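Local coordinates for uncharacterized protein (Thermus thermophilus HB8, PDB 6SCE) that degrades DNA as a nuclease of type III CRISPR defence that is activated by cyclic oligoadenylate, at residues W100-L109 / R120-E128; K279-E290 / V341-S349. All blocks are in the same frame, centred on the assembly; numbering follows the deposited sequence.

Interaction 1 (W100-L109 / R120-E128); sequences WRRPGARVFL and RALFLWPRE
W125 sets its CG opposite the backbone N (chi1 -176°), and this rotamer lays the indole against the chain that leads from R101 into the turn before strand 105-109. The CA of R101 stands 3.5 Å from the centroid of the W125 five-membered ring and only 5° off its normal, a CH-pi contact over the face. The R101 side chain rises over the CE3 corner of the indole, its CG 3.7 Å from W125 CE3, before its guanidinium leads away, while P126 CB lies over the opposite face of the indole. At the ring's edge W125 NE1 donates to R102 O (3.0 Å); the donor sits above the carbonyl plane, not on a lone pair. A105 O also lies at this edge, 3.3 Å from W125 CD1, so both end residues of the type II turn R102-A105 border the indole. G104, at the third position of that turn, has a positive phi where a CB would collide with the preceding carbonyl.

Farther along, L124 and W125 both face V107, a classic beta bulge: V107 O takes a 2.8 Å bond from L124 N and a weak one from W125 N, and V107 N donates to W125 O. Regular antiparallel pairing resumes beyond the shift, with two backbone bonds joining L109 and L122. Between the bulge and that pair lies the non-hydrogen-bonded pair F108-F123. The rings point the same way but are slid apart, centroids 5.5 Å from each other; F108 CB instead rests on F123 CD1 at 3.6 Å.

The hairpin adds its antiparallel strand 120-125 to strand 105-111, whose other edge bonds to strand 81-84. L109, L122 and L124 pack on helix 384-393, whereas F123 meets W82 of strand 81-84.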
loop_
_atom_site.group_PDB
_atom_site.type_symbol
_atom_site.label_atom_id
_atom_site.label_comp_id
_atom_site.label_asym_id
_atom_site.label_seq_id
_atom_site.Cartn_x
_atom_site.Cartn_y
_atom_site.Cartn_z
ATOM N N TRP A 100 -18.973 -5.578 20.806
ATOM C CA TRP A 100 -20.302 -5.615 20.202
ATOM C C TRP A 100 -20.876 -7.004 20.023
ATOM O O TRP A 100 -21.999 -7.152 19.529
ATOM C CB TRP A 100 -20.346 -4.776 18.889
ATOM C CG TRP A 100 -20.381 -3.318 19.181
ATOM C CD1 TRP A 100 -19.384 -2.426 19.012
ATOM C CD2 TRP A 100 -21.458 -2.608 19.758
ATOM N NE1 TRP A 100 -19.780 -1.193 19.419
ATOM C CE2 TRP A 100 -21.057 -1.288 19.902
ATOM C CE3 TRP A 100 -22.739 -2.977 20.180
ATOM C CZ2 TRP A 100 -21.879 -0.309 20.442
ATOM C CZ3 TRP A 100 -23.556 -1.996 20.726
ATOM C CH2 TRP A 100 -23.130 -0.700 20.850
ATOM N N ARG A 101 -20.154 -8.020 20.450
ATOM C CA ARG A 101 -20.738 -9.357 20.525
ATOM C C ARG A 101 -21.617 -9.387 21.769
ATOM O O ARG A 101 -21.222 -9.873 22.829
ATOM C CB ARG A 101 -19.660 -10.431 20.547
ATOM C CG ARG A 101 -19.040 -10.645 19.168
ATOM C CD ARG A 101 -17.977 -11.749 19.135
ATOM N NE ARG A 101 -16.836 -11.417 19.976
ATOM C CZ ARG A 101 -15.690 -12.087 19.983
ATOM N NH1 ARG A 101 -15.521 -13.132 19.186
ATOM N NH2 ARG A 101 -14.704 -11.710 20.785
ATOM N N ARG A 102 -22.800 -8.818 21.634
ATOM C CA ARG A 102 -23.730 -8.702 22.750
ATOM C C ARG A 102 -25.166 -8.746 22.231
ATOM O O ARG A 102 -25.402 -8.561 21.030
ATOM C CB ARG A 102 -23.499 -7.385 23.475
ATOM C CG ARG A 102 -23.668 -6.152 22.596
ATOM C CD ARG A 102 -23.561 -4.871 23.397
ATOM N NE ARG A 102 -22.286 -4.843 24.087
ATOM C CZ ARG A 102 -21.972 -4.047 25.104
ATOM N NH1 ARG A 102 -22.834 -3.146 25.574
ATOM N NH2 ARG A 102 -20.757 -4.153 25.655
ATOM N N PRO A 103 -26.138 -8.978 23.136
ATOM C CA PRO A 103 -27.526 -8.949 22.702
ATOM C C PRO A 103 -27.907 -7.577 22.201
ATOM O O PRO A 103 -27.400 -6.543 22.680
ATOM C CB PRO A 103 -28.315 -9.317 23.985
ATOM C CG PRO A 103 -27.340 -10.072 24.822
ATOM C CD PRO A 103 -26.008 -9.426 24.541
ATOM N N GLY A 104 -28.796 -7.568 21.223
ATOM C CA GLY A 104 -29.270 -6.332 20.628
ATOM C C GLY A 104 -28.362 -5.830 19.495
ATOM O O GLY A 104 -28.565 -4.714 18.995
ATOM N N ALA A 105 -27.394 -6.644 19.074
ATOM C CA ALA A 105 -26.386 -6.215 18.072
ATOM C C ALA A 105 -26.205 -7.231 16.989
ATOM O O ALA A 105 -26.205 -8.422 17.243
ATOM C CB ALA A 105 -25.052 -5.942 18.737
ATOM N N ARG A 106 -26.109 -6.767 15.748
ATOM C CA ARG A 106 -25.726 -7.622 14.635
ATOM C C ARG A 106 -24.413 -7.005 14.144
ATOM O O ARG A 106 -24.360 -5.814 13.903
ATOM C CB ARG A 106 -26.765 -7.632 13.530
ATOM C CG ARG A 106 -28.046 -8.420 13.884
ATOM C CD ARG A 106 -29.076 -8.441 12.763
ATOM N NE ARG A 106 -30.318 -9.141 13.141
ATOM C CZ ARG A 106 -31.305 -8.621 13.884
ATOM N NH1 ARG A 106 -31.255 -7.370 14.353
ATOM N NH2 ARG A 106 -32.373 -9.364 14.177
ATOM N N VAL A 107 -23.377 -7.817 14.000
ATOM C CA VAL A 107 -22.056 -7.312 13.629
ATOM C C VAL A 107 -21.669 -7.940 12.306
ATOM O O VAL A 107 -21.814 -9.142 12.111
ATOM C CB VAL A 107 -21.014 -7.663 14.700
ATOM C CG1 VAL A 107 -19.645 -7.088 14.338
ATOM C CG2 VAL A 107 -21.466 -7.131 16.054
ATOM N N PHE A 108 -21.169 -7.114 11.382
ATOM C CA PHE A 108 -20.841 -7.613 10.069
ATOM C C PHE A 108 -19.718 -6.808 9.406
ATOM O O PHE A 108 -19.302 -5.781 9.916
ATOM C CB PHE A 108 -22.098 -7.634 9.194
ATOM C CG PHE A 108 -22.580 -6.283 8.739
ATOM C CD1 PHE A 108 -23.268 -5.444 9.593
ATOM C CD2 PHE A 108 -22.427 -5.897 7.419
ATOM C CE1 PHE A 108 -23.728 -4.213 9.175
ATOM C CE2 PHE A 108 -22.899 -4.670 6.977
ATOM C CZ PHE A 108 -23.572 -3.834 7.859
ATOM N N LEU A 109 -19.238 -7.344 8.302
ATOM C CA LEU A 109 -18.223 -6.719 7.428
ATOM C C LEU A 109 -18.791 -6.758 6.029
ATOM O O LEU A 109 -19.636 -7.612 5.735
ATOM C CB LEU A 109 -16.977 -7.615 7.353
ATOM C CG LEU A 109 -16.314 -8.103 8.600
ATOM C CD1 LEU A 109 -15.145 -8.994 8.285
ATOM C CD2 LEU A 109 -15.870 -6.844 9.347
ATOM N N ARG A 120 -19.383 -9.442 -0.549
ATOM C CA ARG A 120 -20.099 -10.316 0.373
ATOM C C ARG A 120 -20.306 -9.624 1.701
ATOM O O ARG A 120 -19.451 -8.860 2.133
ATOM C CB ARG A 120 -19.284 -11.575 0.619
ATOM C CG ARG A 120 -18.921 -12.349 -0.637
ATOM C CD ARG A 120 -18.047 -13.546 -0.303
ATOM N NE ARG A 120 -17.593 -14.165 -1.527
ATOM C CZ ARG A 120 -17.357 -15.455 -1.691
ATOM N NH1 ARG A 120 -17.524 -16.311 -0.695
ATOM N NH2 ARG A 120 -16.945 -15.877 -2.870
ATOM N N ALA A 121 -21.438 -9.882 2.346
ATOM C CA ALA A 121 -21.604 -9.540 3.759
ATOM C C ALA A 121 -21.161 -10.731 4.586
ATOM O O ALA A 121 -21.618 -11.860 4.354
ATOM C CB ALA A 121 -23.065 -9.218 4.064
ATOM N N LEU A 122 -20.292 -10.501 5.549
ATOM C CA LEU A 122 -19.960 -11.546 6.520
ATOM C C LEU A 122 -20.528 -11.143 7.843
ATOM O O LEU A 122 -20.109 -10.138 8.422
ATOM C CB LEU A 122 -18.463 -11.725 6.641
ATOM C CG LEU A 122 -17.657 -11.934 5.371
ATOM C CD1 LEU A 122 -16.272 -12.388 5.795
ATOM C CD2 LEU A 122 -18.280 -12.937 4.432
ATOM N N PHE A 123 -21.537 -11.870 8.305
ATOM C CA PHE A 123 -22.103 -11.609 9.618
ATOM C C PHE A 123 -21.302 -12.412 10.604
ATOM O O PHE A 123 -21.017 -13.583 10.378
ATOM C CB PHE A 123 -23.606 -11.939 9.662
ATOM C CG PHE A 123 -24.410 -11.047 8.787
ATOM C CD1 PHE A 123 -24.888 -9.843 9.264
ATOM C CD2 PHE A 123 -24.596 -11.356 7.450
ATOM C CE1 PHE A 123 -25.577 -8.982 8.438
ATOM C CE2 PHE A 123 -25.299 -10.497 6.627
ATOM C CZ PHE A 123 -25.765 -9.303 7.124
ATOM N N LEU A 124 -20.879 -11.748 11.668
ATOM C CA LEU A 124 -20.032 -12.335 12.690
ATOM C C LEU A 124 -20.809 -12.620 13.973
ATOM O O LEU A 124 -20.404 -13.453 14.743
ATOM C CB LEU A 124 -18.888 -11.382 13.021
ATOM C CG LEU A 124 -18.076 -10.893 11.804
ATOM C CD1 LEU A 124 -16.871 -10.128 12.295
ATOM C CD2 LEU A 124 -17.653 -12.045 10.931
ATOM N N TRP A 125 -21.920 -11.925 14.175
ATOM C CA TRP A 125 -22.681 -11.995 15.425
ATOM C C TRP A 125 -24.122 -11.527 15.150
ATOM O O TRP A 125 -24.304 -10.568 14.409
ATOM C CB TRP A 125 -22.041 -11.077 16.448
ATOM C CG TRP A 125 -22.693 -11.147 17.775
ATOM C CD1 TRP A 125 -23.653 -10.313 18.272
ATOM C CD2 TRP A 125 -22.462 -12.134 18.768
ATOM N NE1 TRP A 125 -24.015 -10.710 19.528
ATOM C CE2 TRP A 125 -23.313 -11.837 19.856
ATOM C CE3 TRP A 125 -21.615 -13.242 18.849
ATOM C CZ2 TRP A 125 -23.336 -12.598 21.015
ATOM C CZ3 TRP A 125 -21.649 -14.010 20.007
ATOM C CH2 TRP A 125 -22.499 -13.676 21.073
ATOM N N PRO A 126 -25.153 -12.175 15.709
ATOM C CA PRO A 126 -25.046 -13.279 16.671
ATOM C C PRO A 126 -24.743 -14.626 16.026
ATOM O O PRO A 126 -24.396 -15.571 16.718
ATOM C CB PRO A 126 -26.443 -13.284 17.339
ATOM C CG PRO A 126 -27.357 -12.761 16.301
ATOM C CD PRO A 126 -26.546 -11.734 15.525
ATOM N N ARG A 127 -24.859 -14.719 14.714
ATOM C CA ARG A 127 -24.608 -15.972 14.025
ATOM C C ARG A 127 -23.669 -15.728 12.868
ATOM O O ARG A 127 -23.774 -14.717 12.190
ATOM C CB ARG A 127 -25.905 -16.554 13.479
ATOM C CG ARG A 127 -26.777 -17.195 14.546
ATOM C CD ARG A 127 -28.065 -17.740 13.932
ATOM N NE ARG A 127 -28.878 -16.668 13.349
ATOM C CZ ARG A 127 -29.616 -15.797 14.044
ATOM N NH1 ARG A 127 -29.672 -15.843 15.375
ATOM N NH2 ARG A 127 -30.301 -14.857 13.398
ATOM N N GLU A 128 -22.778 -16.671 12.626
ATOM C CA GLU A 128 -21.912 -16.614 11.453
ATOM C C GLU A 128 -22.653 -16.995 10.191
ATOM O O GLU A 128 -23.119 -18.117 10.049
ATOM C CB GLU A 128 -20.682 -17.506 11.629
ATOM C CG GLU A 128 -19.663 -16.902 12.576
ATOM C CD GLU A 128 -18.255 -17.396 12.294
ATOM O OE1 GLU A 128 -18.100 -18.632 12.145
ATOM O OE2 GLU A 128 -17.330 -16.541 12.215
#

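Interaction 2 (K279-E290 / V341-S349); sequences KASKKALPLPQE and VRVHRSFLS
K279 covers one face of the F347 ring: its CB lies 4.2 Å from the ring centroid, 26° off the normal, as a CH-pi contact, and its CD reaches over the rim of the same face. The H344 ring meets the P286 pyrrolidine obliquely, ND1 being 3.4 Å from P286 CG, while H344 NE2 is bonded to E316. At the edge of the R342 guanidinium, near its plane, stands E290 OE1; at 3.7 Å from R342 NH1 this is a long salt bridge, the two groups turned 35° apart.

S281 supplies the direct hydrogen bond between the segments. Its OG lies beside its own backbone N (chi1 -61°) and accepts a hydrogen bond from F347 N at 2.8 Å. One water joins S281 N to F347 O, and a second joins K283 O to S346 OG. L285 packs next to S346, with CD2 3.9 Å from S346 CB. Replacing F347 by an alanine would probably leave the K279 methylenes without the ring face they rest on and open a gap beside S281.

The segment 279-290 has no regular structure and meets strand 342-347 through side chains and waters, without beta pairing. It runs along the strand past R342, H344 and S346 and meets F347 at the strand's C-terminal end. Strand 342-347 is outermost in its sheet within this chain and pairs with parallel strand 316-321, an arrangement consistent with the Rossmann-like sheet of a CARF domain.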
loop_
_atom_site.group_PDB
_atom_site.type_symbol
_atom_site.label_atom_id
_atom_site.label_comp_id
_atom_site.label_asym_id
_atom_site.label_seq_id
_atom_site.Cartn_x
_atom_site.Cartn_y
_atom_site.Cartn_z
ATOM N N LYS A 279 -3.875 -23.208 -7.098
ATOM C CA LYS A 279 -3.200 -22.926 -5.825
ATOM C C LYS A 279 -3.793 -23.627 -4.594
ATOM O O LYS A 279 -3.145 -23.651 -3.553
ATOM C CB LYS A 279 -3.157 -21.415 -5.572
ATOM C CG LYS A 279 -2.749 -20.615 -6.800
ATOM C CD LYS A 279 -1.884 -19.416 -6.453
ATOM C CE LYS A 279 -2.031 -18.305 -7.485
ATOM N NZ LYS A 279 -1.835 -18.783 -8.876
ATOM N N ALA A 280 -4.983 -24.222 -4.708
ATOM C CA ALA A 280 -5.692 -24.741 -3.538
ATOM C C ALA A 280 -4.777 -25.524 -2.618
ATOM O O ALA A 280 -4.143 -26.478 -3.042
ATOM C CB ALA A 280 -6.887 -25.590 -3.950
ATOM N N SER A 281 -4.699 -25.104 -1.359
ATOM C CA SER A 281 -3.915 -25.794 -0.351
ATOM C C SER A 281 -4.766 -26.938 0.194
ATOM O O SER A 281 -5.990 -26.791 0.365
ATOM C CB SER A 281 -3.535 -24.820 0.786
ATOM O OG SER A 281 -2.755 -23.733 0.304
ATOM N N LYS A 282 -4.116 -28.066 0.479
ATOM C CA LYS A 282 -4.812 -29.285 0.872
ATOM C C LYS A 282 -4.642 -29.612 2.327
ATOM O O LYS A 282 -5.510 -30.242 2.913
ATOM C CB LYS A 282 -4.286 -30.495 0.067
ATOM C CG LYS A 282 -4.366 -30.356 -1.434
ATOM C CD LYS A 282 -5.806 -30.377 -1.891
ATOM C CE LYS A 282 -5.908 -30.345 -3.402
ATOM N NZ LYS A 282 -7.201 -29.725 -3.800
ATOM N N LYS A 283 -3.511 -29.212 2.899
ATOM C CA LYS A 283 -3.111 -29.633 4.211
ATOM C C LYS A 283 -3.309 -28.582 5.285
ATOM O O LYS A 283 -3.265 -27.382 5.009
ATOM C CB LYS A 283 -1.634 -30.002 4.186
ATOM C CG LYS A 283 -1.270 -31.135 3.241
ATOM C CD LYS A 283 0.156 -31.577 3.543
ATOM C CE LYS A 283 0.663 -32.629 2.582
ATOM N NZ LYS A 283 1.952 -33.133 3.130
ATOM N N ALA A 284 -3.497 -29.057 6.501
ATOM C CA ALA A 284 -3.392 -28.245 7.691
ATOM C C ALA A 284 -1.956 -27.755 7.871
ATOM O O ALA A 284 -0.998 -28.318 7.310
ATOM C CB ALA A 284 -3.806 -29.018 8.915
ATOM N N LEU A 285 -1.810 -26.718 8.687
ATOM C CA LEU A 285 -0.489 -26.236 9.051
ATOM C C LEU A 285 0.189 -27.175 10.049
ATOM O O LEU A 285 -0.452 -27.645 10.991
ATOM C CB LEU A 285 -0.582 -24.821 9.659
ATOM C CG LEU A 285 -1.123 -23.751 8.694
ATOM C CD1 LEU A 285 -1.543 -22.481 9.447
ATOM C CD2 LEU A 285 -0.140 -23.427 7.581
ATOM N N PRO A 286 1.504 -27.408 9.874
ATOM C CA PRO A 286 2.262 -28.208 10.857
ATOM C C PRO A 286 2.244 -27.529 12.206
ATOM O O PRO A 286 2.331 -26.290 12.263
ATOM C CB PRO A 286 3.703 -28.200 10.314
ATOM C CG PRO A 286 3.601 -27.789 8.891
ATOM C CD PRO A 286 2.322 -27.005 8.718
ATOM N N LEU A 287 2.142 -28.317 13.276
ATOM C CA LEU A 287 2.181 -27.788 14.634
ATOM C C LEU A 287 3.563 -27.211 14.899
ATOM O O LEU A 287 4.544 -27.641 14.283
ATOM C CB LEU A 287 1.822 -28.868 15.676
ATOM C CG LEU A 287 0.369 -29.372 15.637
ATOM C CD1 LEU A 287 0.083 -30.309 16.800
ATOM C CD2 LEU A 287 -0.637 -28.216 15.651
ATOM N N PRO A 288 3.635 -26.171 15.736
ATOM C CA PRO A 288 4.897 -25.531 16.002
ATOM C C PRO A 288 5.772 -26.375 16.917
ATOM O O PRO A 288 5.259 -27.042 17.805
ATOM C CB PRO A 288 4.493 -24.247 16.717
ATOM C CG PRO A 288 3.200 -24.569 17.353
ATOM C CD PRO A 288 2.520 -25.481 16.395
ATOM N N GLN A 289 7.071 -26.330 16.679
ATOM C CA GLN A 289 8.049 -27.047 17.499
ATOM C C GLN A 289 8.925 -26.122 18.332
ATOM O O GLN A 289 9.531 -26.561 19.306
ATOM C CB GLN A 289 8.926 -27.913 16.606
ATOM C CG GLN A 289 8.139 -28.997 15.907
ATOM C CD GLN A 289 9.019 -30.109 15.413
ATOM O OE1 GLN A 289 9.038 -31.198 15.994
ATOM N NE2 GLN A 289 9.776 -29.840 14.346
ATOM N N GLU A 290 8.962 -24.841 17.981
ATOM C CA GLU A 290 9.960 -23.922 18.501
ATOM C C GLU A 290 9.364 -22.516 18.544
ATOM O O GLU A 290 8.710 -22.109 17.599
ATOM C CB GLU A 290 11.141 -23.948 17.539
ATOM C CG GLU A 290 12.498 -23.760 18.169
ATOM C CD GLU A 290 13.624 -23.971 17.177
ATOM O OE1 GLU A 290 13.348 -24.191 15.976
ATOM O OE2 GLU A 290 14.788 -23.914 17.610
ATOM N N VAL A 341 14.421 -18.552 9.661
ATOM C CA VAL A 341 13.126 -18.783 10.292
ATOM C C VAL A 341 12.404 -19.885 9.561
ATOM O O VAL A 341 12.352 -19.848 8.350
ATOM C CB VAL A 341 12.247 -17.503 10.278
ATOM C CG1 VAL A 341 10.919 -17.751 10.977
ATOM C CG2 VAL A 341 12.978 -16.365 10.968
ATOM N N ARG A 342 11.835 -20.847 10.280
ATOM C CA ARG A 342 11.002 -21.871 9.629
ATOM C C ARG A 342 9.665 -21.270 9.168
ATOM O O ARG A 342 8.943 -20.674 9.962
ATOM C CB ARG A 342 10.714 -23.050 10.541
ATOM C CG ARG A 342 10.072 -24.230 9.815
ATOM C CD ARG A 342 9.733 -25.375 10.751
ATOM N NE ARG A 342 10.918 -26.163 11.056
ATOM C CZ ARG A 342 11.593 -26.165 12.209
ATOM N NH1 ARG A 342 11.217 -25.434 13.272
ATOM N NH2 ARG A 342 12.670 -26.941 12.304
ATOM N N VAL A 343 9.341 -21.457 7.899
ATOM C CA VAL A 343 8.134 -20.870 7.317
ATOM C C VAL A 343 7.065 -21.919 7.023
ATOM O O VAL A 343 7.342 -22.937 6.405
ATOM C CB VAL A 343 8.447 -20.149 6.013
ATOM C CG1 VAL A 343 7.162 -19.582 5.410
ATOM C CG2 VAL A 343 9.461 -19.052 6.258
ATOM N N HIS A 344 5.841 -21.647 7.449
ATOM C CA HIS A 344 4.677 -22.418 7.044
ATOM C C HIS A 344 3.719 -21.449 6.371
ATOM O O HIS A 344 3.503 -20.339 6.869
ATOM C CB HIS A 344 4.019 -23.022 8.248
ATOM C CG HIS A 344 4.962 -23.724 9.167
ATOM N ND1 HIS A 344 5.508 -24.961 8.875
ATOM C CD2 HIS A 344 5.451 -23.373 10.379
ATOM C CE1 HIS A 344 6.294 -25.335 9.867
ATOM N NE2 HIS A 344 6.270 -24.395 10.795
ATOM N N ARG A 345 3.141 -21.866 5.262
ATOM C CA ARG A 345 2.287 -21.009 4.477
ATOM C C ARG A 345 1.112 -21.803 4.058
ATOM O O ARG A 345 1.216 -23.015 3.901
ATOM C CB ARG A 345 3.016 -20.514 3.236
ATOM C CG ARG A 345 3.759 -21.605 2.471
ATOM C CD ARG A 345 4.488 -21.026 1.268
ATOM N NE ARG A 345 3.590 -20.928 0.130
ATOM C CZ ARG A 345 3.913 -20.441 -1.063
ATOM N NH1 ARG A 345 5.135 -19.962 -1.310
ATOM N NH2 ARG A 345 2.985 -20.408 -2.009
ATOM N N SER A 346 -0.005 -21.131 3.844
ATOM C CA SER A 346 -1.131 -21.752 3.209
ATOM C C SER A 346 -1.932 -20.701 2.476
ATOM O O SER A 346 -1.892 -19.515 2.842
ATOM C CB SER A 346 -2.009 -22.469 4.249
ATOM O OG SER A 346 -2.965 -23.300 3.598
ATOM N N PHE A 347 -2.642 -21.126 1.429
ATOM C CA PHE A 347 -3.595 -20.273 0.732
ATOM C C PHE A 347 -5.008 -20.394 1.286
ATOM O O PHE A 347 -5.526 -21.520 1.536
ATOM C CB PHE A 347 -3.631 -20.576 -0.767
ATOM C CG PHE A 347 -2.402 -20.167 -1.505
ATOM C CD1 PHE A 347 -2.064 -18.821 -1.638
ATOM C CD2 PHE A 347 -1.571 -21.128 -2.083
ATOM C CE1 PHE A 347 -0.931 -18.441 -2.338
ATOM C CE2 PHE A 347 -0.432 -20.748 -2.787
ATOM C CZ PHE A 347 -0.107 -19.398 -2.899
ATOM N N LEU A 348 -5.666 -19.241 1.409
ATOM C CA LEU A 348 -7.114 -19.165 1.658
ATOM C C LEU A 348 -7.847 -19.295 0.337
ATOM O O LEU A 348 -7.275 -18.987 -0.700
ATOM C CB LEU A 348 -7.492 -17.837 2.308
ATOM C CG LEU A 348 -6.710 -17.479 3.564
ATOM C CD1 LEU A 348 -7.162 -16.092 4.029
ATOM C CD2 LEU A 348 -6.860 -18.525 4.677
ATOM N N SER A 349 -9.093 -19.765 0.378
ATOM C CA SER A 349 -9.935 -19.836 -0.802
ATOM C C SER A 349 -10.141 -18.446 -1.387
ATOM O O SER A 349 -10.186 -18.287 -2.599
ATOM C CB SER A 349 -11.297 -20.458 -0.468
ATOM O OG SER A 349 -11.128 -21.763 0.058
HETATM O O HOH W 1 -6.388 -22.815 -0.743
HETATM O O HOH W 2 -1.585 -25.624 3.589
#

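Interaction 1 closes before interaction 2 opens along the chain; their centres are 29 Å apart and their nearest atoms about 7 Å, without touching. They belong to different seven-stranded sheets with the same strand order, consistent with two CARF-like domains in one chain. Interaction 1 forms the hairpin near one end of the first sheet, interaction 2 dresses an outermost strand of the second. Helix 354-370 serves both: L124 packs on it from interaction 1 and L285 from interaction 2. The salt bridge E128-R358 also ties segment 120-128 to it. The nearest atom of each contact is about 7 Å from the bound nucleic acid, so both lie close to it without touching it.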